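Local coordinates for protein dTDP-4-dehydrorhamnose reductase (Bacillus anthracis, PDB 3SC6) that catalyses the NADP(H)-dependent interconversion of dTDP-4-dehydrorhamnose and dTDP-L-rhamnose, in the biosynthetic direction reducing the 4-keto sugar to complete the rhamnose pathway, at residues E6-I10 with V51-P57; V69-E73 with A248-P252; F223-I227 with W273-L277. All coordinates share one frame; numbering follows the deposited sequence.

Contact 1 of 3, residues E6-I10 with V51-P57; sequences ERVII and VVQEIRP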
# COMPACT_ATOMS: atom_id res chain seq x y z
N GLU A 6 -8.08 1.44 -23.40
CA GLU A 6 -8.75 0.95 -22.20
C GLU A 6 -9.10 2.03 -21.17
O GLU A 6 -8.53 3.12 -21.17
CB GLU A 6 -7.97 -0.21 -21.58
CG GLU A 6 -7.86 -1.39 -22.54
CD GLU A 6 -7.09 -2.55 -21.97
OE1 GLU A 6 -6.63 -2.46 -20.81
OE2 GLU A 6 -6.94 -3.56 -22.68
N ARG A 7 -10.02 1.70 -20.28
CA ARG A 7 -10.52 2.60 -19.24
C ARG A 7 -10.13 2.07 -17.88
O ARG A 7 -10.30 0.88 -17.62
CB ARG A 7 -12.02 2.49 -19.34
CG ARG A 7 -12.48 2.64 -20.75
CD ARG A 7 -13.85 2.08 -20.91
NE ARG A 7 -14.11 1.92 -22.33
CZ ARG A 7 -15.11 1.21 -22.81
NH1 ARG A 7 -15.26 1.10 -24.13
NH2 ARG A 7 -15.93 0.56 -21.99
N VAL A 8 -9.64 2.94 -17.00
CA VAL A 8 -9.24 2.51 -15.67
C VAL A 8 -9.82 3.40 -14.59
O VAL A 8 -9.74 4.62 -14.68
CB VAL A 8 -7.70 2.52 -15.50
CG1 VAL A 8 -7.05 1.62 -16.53
CG2 VAL A 8 -7.16 3.92 -15.65
N ILE A 9 -10.43 2.79 -13.58
CA ILE A 9 -11.02 3.53 -12.47
C ILE A 9 -10.11 3.39 -11.26
O ILE A 9 -9.59 2.31 -10.99
CB ILE A 9 -12.43 3.04 -12.10
CG1 ILE A 9 -13.42 3.36 -13.22
CG2 ILE A 9 -12.93 3.73 -10.84
CD1 ILE A 9 -14.86 2.96 -12.91
N ILE A 10 -9.91 4.49 -10.54
CA ILE A 10 -9.08 4.50 -9.34
C ILE A 10 -9.90 4.97 -8.14
O ILE A 10 -10.38 6.10 -8.12
CB ILE A 10 -7.86 5.42 -9.49
CG1 ILE A 10 -7.00 4.98 -10.67
CG2 ILE A 10 -7.03 5.40 -8.22
CD1 ILE A 10 -5.76 5.83 -10.88
N VAL A 51 -21.57 4.04 -11.01
CA VAL A 51 -20.34 4.53 -11.61
C VAL A 51 -19.64 3.48 -12.47
O VAL A 51 -19.19 3.78 -13.58
CB VAL A 51 -19.36 5.03 -10.53
CG1 VAL A 51 -18.06 5.49 -11.17
CG2 VAL A 51 -19.99 6.16 -9.73
N VAL A 52 -19.54 2.26 -11.97
CA VAL A 52 -18.88 1.19 -12.71
C VAL A 52 -19.68 0.80 -13.96
O VAL A 52 -19.09 0.40 -14.96
CB VAL A 52 -18.62 -0.05 -11.83
CG1 VAL A 52 -17.99 -1.16 -12.65
CG2 VAL A 52 -17.71 0.32 -10.67
N GLN A 53 -21.01 0.91 -13.91
CA GLN A 53 -21.85 0.58 -15.07
C GLN A 53 -21.67 1.60 -16.17
O GLN A 53 -21.42 1.25 -17.32
CB GLN A 53 -23.34 0.54 -14.69
CG GLN A 53 -23.78 -0.57 -13.74
CD GLN A 53 -23.63 -1.97 -14.33
OE1 GLN A 53 -23.11 -2.14 -15.43
NE2 GLN A 53 -24.10 -2.97 -13.59
N GLU A 54 -21.81 2.87 -15.81
CA GLU A 54 -21.68 3.98 -16.75
C GLU A 54 -20.34 3.99 -17.47
O GLU A 54 -20.29 3.95 -18.70
CB GLU A 54 -21.90 5.30 -16.01
CG GLU A 54 -21.79 6.54 -16.89
CD GLU A 54 -22.05 7.83 -16.12
OE1 GLU A 54 -22.39 7.75 -14.92
OE2 GLU A 54 -21.92 8.92 -16.72
N ILE A 55 -19.25 4.05 -16.72
CA ILE A 55 -17.91 4.07 -17.30
C ILE A 55 -17.54 2.71 -17.87
O ILE A 55 -16.91 2.61 -18.92
CB ILE A 55 -16.86 4.48 -16.26
CG1 ILE A 55 -17.18 5.87 -15.69
CG2 ILE A 55 -15.48 4.50 -16.88
CD1 ILE A 55 -16.20 6.35 -14.65
N ARG A 56 -17.97 1.66 -17.16
CA ARG A 56 -17.71 0.28 -17.56
C ARG A 56 -16.24 0.14 -17.96
O ARG A 56 -15.90 0.07 -19.14
CB ARG A 56 -18.67 -0.15 -18.67
CG ARG A 56 -18.57 -1.60 -19.03
CD ARG A 56 -19.67 -2.00 -19.99
NE ARG A 56 -19.62 -3.43 -20.28
CZ ARG A 56 -20.51 -4.09 -21.02
NH1 ARG A 56 -21.54 -3.44 -21.54
NH2 ARG A 56 -20.37 -5.39 -21.22
N PRO A 57 -15.36 0.08 -16.94
CA PRO A 57 -13.91 -0.03 -17.11
C PRO A 57 -13.31 -1.41 -17.28
O PRO A 57 -13.86 -2.41 -16.81
CB PRO A 57 -13.39 0.57 -15.80
CG PRO A 57 -14.41 0.16 -14.80
CD PRO A 57 -15.73 0.14 -15.52

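Contact 2 of 3, residues V69-E73 with A248-P252; sequences VDQAE and AAARP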
# COMPACT_ATOMS: atom_id res chain seq x y z
N VAL A 69 -4.30 2.85 11.27
CA VAL A 69 -3.88 1.69 12.06
C VAL A 69 -4.23 1.75 13.54
O VAL A 69 -4.93 0.87 14.05
CB VAL A 69 -2.35 1.45 11.92
CG1 VAL A 69 -1.92 0.25 12.74
CG2 VAL A 69 -1.97 1.25 10.46
N ASP A 70 -3.76 2.78 14.23
CA ASP A 70 -4.03 2.95 15.66
C ASP A 70 -5.49 3.14 16.03
O ASP A 70 -6.01 2.46 16.91
CB ASP A 70 -3.23 4.13 16.22
CG ASP A 70 -1.74 3.92 16.14
OD1 ASP A 70 -0.98 4.89 16.35
OD2 ASP A 70 -1.32 2.78 15.85
N GLN A 71 -6.16 4.07 15.35
CA GLN A 71 -7.56 4.34 15.63
C GLN A 71 -8.46 3.18 15.21
O GLN A 71 -9.61 3.07 15.66
CB GLN A 71 -7.98 5.66 14.98
CG GLN A 71 -9.40 6.11 15.29
CD GLN A 71 -9.75 7.44 14.66
OE1 GLN A 71 -10.84 7.97 14.86
NE2 GLN A 71 -8.81 8.00 13.90
N ALA A 72 -7.93 2.29 14.36
CA ALA A 72 -8.68 1.13 13.89
C ALA A 72 -9.10 0.26 15.07
O ALA A 72 -10.15 -0.38 15.03
CB ALA A 72 -7.83 0.32 12.92
N GLU A 73 -8.27 0.23 16.11
CA GLU A 73 -8.53 -0.56 17.31
C GLU A 73 -9.75 -0.04 18.07
O GLU A 73 -10.46 -0.80 18.73
CB GLU A 73 -7.31 -0.53 18.24
CG GLU A 73 -6.04 -1.15 17.66
CD GLU A 73 -6.16 -2.65 17.43
OE1 GLU A 73 -7.08 -3.27 18.01
OE2 GLU A 73 -5.30 -3.22 16.72
N ALA A 248 -0.85 2.17 20.31
CA ALA A 248 -2.20 1.69 20.58
C ALA A 248 -2.53 0.46 19.73
O ALA A 248 -3.52 -0.23 19.98
CB ALA A 248 -3.22 2.79 20.33
N ALA A 249 -1.69 0.19 18.74
CA ALA A 249 -1.88 -0.94 17.86
C ALA A 249 -0.58 -1.72 17.90
O ALA A 249 0.49 -1.13 18.04
CB ALA A 249 -2.20 -0.49 16.45
N ALA A 250 -0.66 -3.04 17.77
CA ALA A 250 0.53 -3.88 17.81
C ALA A 250 1.20 -4.16 16.46
O ALA A 250 0.72 -4.99 15.70
CB ALA A 250 0.20 -5.20 18.50
N ARG A 251 2.29 -3.46 16.17
CA ARG A 251 3.02 -3.69 14.92
C ARG A 251 3.90 -4.92 15.04
O ARG A 251 4.22 -5.36 16.14
CB ARG A 251 3.92 -2.51 14.50
CG ARG A 251 3.24 -1.29 13.91
CD ARG A 251 2.28 -0.58 14.79
NE ARG A 251 1.74 0.56 14.05
CZ ARG A 251 0.87 1.42 14.53
NH1 ARG A 251 0.42 1.29 15.78
NH2 ARG A 251 0.45 2.42 13.77
N PRO A 252 4.29 -5.49 13.89
CA PRO A 252 5.14 -6.66 13.91
C PRO A 252 6.58 -6.24 14.08
O PRO A 252 6.93 -5.10 13.78
CB PRO A 252 4.93 -7.26 12.52
CG PRO A 252 4.62 -6.10 11.67
CD PRO A 252 3.84 -5.16 12.53

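Contact 3 of 3, residues F223-I227 with W273-L277; sequences FAKKI and WEEGL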
# COMPACT_ATOMS: atom_id res chain seq x y z
N PHE A 223 16.55 3.63 8.59
CA PHE A 223 15.90 4.33 7.50
C PHE A 223 16.04 5.82 7.77
O PHE A 223 16.40 6.59 6.88
CB PHE A 223 14.44 3.87 7.39
CG PHE A 223 13.66 4.52 6.29
CD1 PHE A 223 13.90 4.19 4.97
CD2 PHE A 223 12.59 5.34 6.57
CE1 PHE A 223 13.17 4.76 3.95
CE2 PHE A 223 11.85 5.90 5.55
CZ PHE A 223 12.14 5.61 4.25
N ALA A 224 15.79 6.22 9.01
CA ALA A 224 15.90 7.62 9.41
C ALA A 224 17.30 8.13 9.09
O ALA A 224 17.44 9.16 8.43
CB ALA A 224 15.58 7.78 10.88
N LYS A 225 18.33 7.42 9.55
CA LYS A 225 19.71 7.84 9.30
C LYS A 225 19.98 8.06 7.83
O LYS A 225 20.50 9.11 7.43
CB LYS A 225 20.74 6.80 9.78
CG LYS A 225 20.83 6.56 11.27
CD LYS A 225 21.93 5.52 11.53
CE LYS A 225 22.15 5.25 13.00
NZ LYS A 225 22.59 6.46 13.75
N LYS A 226 19.64 7.07 7.01
CA LYS A 226 19.87 7.17 5.59
C LYS A 226 19.05 8.27 4.90
O LYS A 226 19.42 8.73 3.81
CB LYS A 226 19.77 5.80 4.92
CG LYS A 226 20.08 5.81 3.43
CD LYS A 226 20.24 4.41 2.86
CE LYS A 226 21.45 3.69 3.49
NZ LYS A 226 21.65 2.32 2.94
N ILE A 227 17.95 8.71 5.51
CA ILE A 227 17.16 9.78 4.92
C ILE A 227 17.98 11.05 5.05
O ILE A 227 18.05 11.86 4.11
CB ILE A 227 15.78 9.97 5.60
CG1 ILE A 227 14.90 8.74 5.35
CG2 ILE A 227 15.07 11.18 5.02
CD1 ILE A 227 13.52 8.84 5.97
N TRP A 273 15.02 -0.70 -1.05
CA TRP A 273 14.38 0.43 -0.39
C TRP A 273 15.35 1.60 -0.41
O TRP A 273 14.95 2.76 -0.54
CB TRP A 273 14.02 0.09 1.06
CG TRP A 273 15.19 -0.24 1.94
CD1 TRP A 273 15.71 -1.48 2.18
CD2 TRP A 273 15.99 0.68 2.68
NE1 TRP A 273 16.78 -1.39 3.03
CE2 TRP A 273 16.98 -0.08 3.35
CE3 TRP A 273 15.98 2.07 2.84
CZ2 TRP A 273 17.93 0.51 4.18
CZ3 TRP A 273 16.93 2.65 3.66
CH2 TRP A 273 17.89 1.87 4.32
N GLU A 274 16.63 1.27 -0.30
CA GLU A 274 17.71 2.23 -0.31
C GLU A 274 17.70 2.96 -1.64
O GLU A 274 17.83 4.18 -1.71
CB GLU A 274 19.03 1.47 -0.14
CG GLU A 274 19.08 0.65 1.14
CD GLU A 274 20.34 -0.18 1.28
OE1 GLU A 274 21.17 -0.18 0.34
OE2 GLU A 274 20.48 -0.85 2.32
N GLU A 275 17.53 2.17 -2.70
CA GLU A 275 17.50 2.68 -4.06
C GLU A 275 16.15 3.34 -4.38
O GLU A 275 16.08 4.26 -5.19
CB GLU A 275 17.80 1.53 -5.01
CG GLU A 275 17.85 1.88 -6.46
CD GLU A 275 18.22 0.69 -7.31
OE1 GLU A 275 18.27 0.84 -8.55
OE2 GLU A 275 18.47 -0.40 -6.74
N GLY A 276 15.09 2.86 -3.73
CA GLY A 276 13.75 3.41 -3.94
C GLY A 276 13.68 4.81 -3.35
O GLY A 276 12.98 5.68 -3.87
N LEU A 277 14.41 5.01 -2.26
CA LEU A 277 14.46 6.30 -1.57
C LEU A 277 15.24 7.33 -2.38
O LEU A 277 14.96 8.52 -2.31
CB LEU A 277 15.10 6.12 -0.19
CG LEU A 277 15.24 7.36 0.70
CD1 LEU A 277 13.89 8.02 0.95
CD2 LEU A 277 15.90 6.98 2.01

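Contact 1 of 3, residues E6-I10 with V51-P57
The first strand of the Rossmann sheet is packed against a helix of the layer that flanks the sheet, where Ile-9 and Arg-7 of strand 6-11 meet the C-terminal end of helix 45-55 and the loop after it. Ile-9 carries the apolar half. Its CD1 reaches Pro-57 CG at 3.4 Å, with CG1 beside the same ring at 3.7 Å from CG, and the two side chains lie oblique to one another. CG1 stands anti to the carbonyl carbon (chi1 -67°) and the chain runs on extended, which carries CD1 past the proline ring toward the helix. There CD1 lies 4.0 Å from Ile-55 CD1, with Val-51 CG1 at 4.4 Å and Val-52 alongside.

Helix 45-55 belongs to the beta-alpha-beta crossover that leaves strand 30-35, passes over strand 6-11 and enters strand 59-62; accordingly helix and strand run nearly antiparallel, their short axes 10.3 Å apart. Arg-56 leaves helical geometry with a positive phi, and Pro-57 then brings the chain beside the strand, its CB 3.6 Å from Arg-7 O.

Arg-7 supplies the polar half from the more exposed end. The chain, extended from CG to NE, lays CD near Ile-55 O at 3.7 Å and presents NH2 to Arg-56 O. That hydrogen bond is 2.9 Å long, with an N-H...O angle of 158°; the oxygen lies at the guanidinium edge, and the donor sits in the carbonyl plane. The positive group thus faces the carbonyl end of the helix, whose dipole would probably favour it. Just beyond Pro-57, the backbone of Arg-7 bonds to His-58 and Ile-59, where strand 59-62 begins, while Val-51 and Ile-55 also touch Phe-35.

Contact 2 of 3, residues V69-E73 with A248-P252
Charge brings Asp-70 and Arg-251 together in a salt bridge between the short helix 69-72 and the loop 248-252. Asp-70 OD2 is the acceptor and the end of the guanidinium bearing NH1 and NH2 the donor side, but OD2 and NH1 are modelled too close, so the detailed geometry is doubtful. The Asp-70 carboxylate comes to the guanidinium edge, as modelled, with the two planes steeply crossed (78°). Arg-251 reaches it through a bend at chi2 (61°), beyond which the chain is extended to the guanidinium. A weak bond from Arg-251 NH1 to Ala-249 O, doubtful for the same reason, is modelled within the loop.

Apolar and van der Waals contacts fill in around this pair. Val-69 lays CG1 over one face of the guanidinium, offset toward the rim and 3.4 Å from NH2. The same methyl is 3.8 Å from Ala-249 CB, which points into the contact. Glu-73, bent at chi2, passes with its aliphatic part: CG is 3.5 Å from Ala-248 O and 4.1 Å from Ala-249 CB. Asp-70 CB and Ala-248 CB close the outer margin at 4.3 Å.

In the fold, the loop runs between helices 242-245 and 260-264 and meets, near the bound NADP, the short helix that follows strand 59-62 in the chain and precedes helix 76-97. Val-69 and Glu-73 also touch Asn-128, and Glu-73 OE2 accepts a weak bond from Ile-129 N at the start of helix 129-144, while Pro-252 rests on Tyr-108.

Contact 3 of 3, residues F223-I227 with W273-L277
Lys-226 NZ and Glu-274 form a salt bridge, with OE2 3.4 Å from the ammonium nitrogen and OE1 slightly farther away. The lysine chain starts anti to the backbone N and turns at chi3 (-64°), which swings NZ across to the carboxylate; on the way CD passes 3.8 Å from Trp-273 CH2. Glu-274 lies on the same side of the indole plane, its CG over the ring, so the ion pair closes on that one side of the tryptophan.

Beneath the ion pair the contact is aromatic and aliphatic. Trp-273 has its CG wedged between backbone N and carbonyl carbon (chi1 62°), which throws the six-membered ring toward Phe-223. The phenyl CD1 is 3.6 Å from Trp-273 CZ3, and CE3 lies at the phenyl edge; the ring planes are inclined at 60° with centroids 5.8 Å apart, an oblique pairing. Leu-277 CD2 fills the next position, 4.0 Å from Phe-223 CE1 and 3.9 Å from Ile-227 CG1, the leucine and isoleucine chains crossing at nearly a right angle. Ile-227 CG1 itself sits over the centre of one phenyl face, packing on Phe-223 from within its own helix.

Val-165 of helix 164-172 touches Phe-223, Ile-227 and Leu-277, and Pro-188 of strand 185-190 touches both aromatic rings. Helices 220-231 and 273-283 run in broadly the same direction, their short axes 11.3 Å apart, in the C-terminal substrate-binding part expected of an RmlD-type reductase with a Rossmann fold.

The three contacts are separate patches of one chain. Contact 1 lies about 34 Å from contact 2 and about 37 Å from contact 3, centre to centre, and on the opposite side of the chain's centre from both. Contacts 2 and 3 are nearer, centres about 24 Å apart, yet their nearest atoms stay about 13 Å away. Their segments alternate in sequence, 69-73 coming first and 248-252 falling between the two helices of contact 3, whereas contact 1 closes before either opens. Each contact has a side chain within reach of the cofactor's surroundings: bound NADP is about 7 Å from that of Val-69, and about 10 Å from those of Ile-9 and Phe-223.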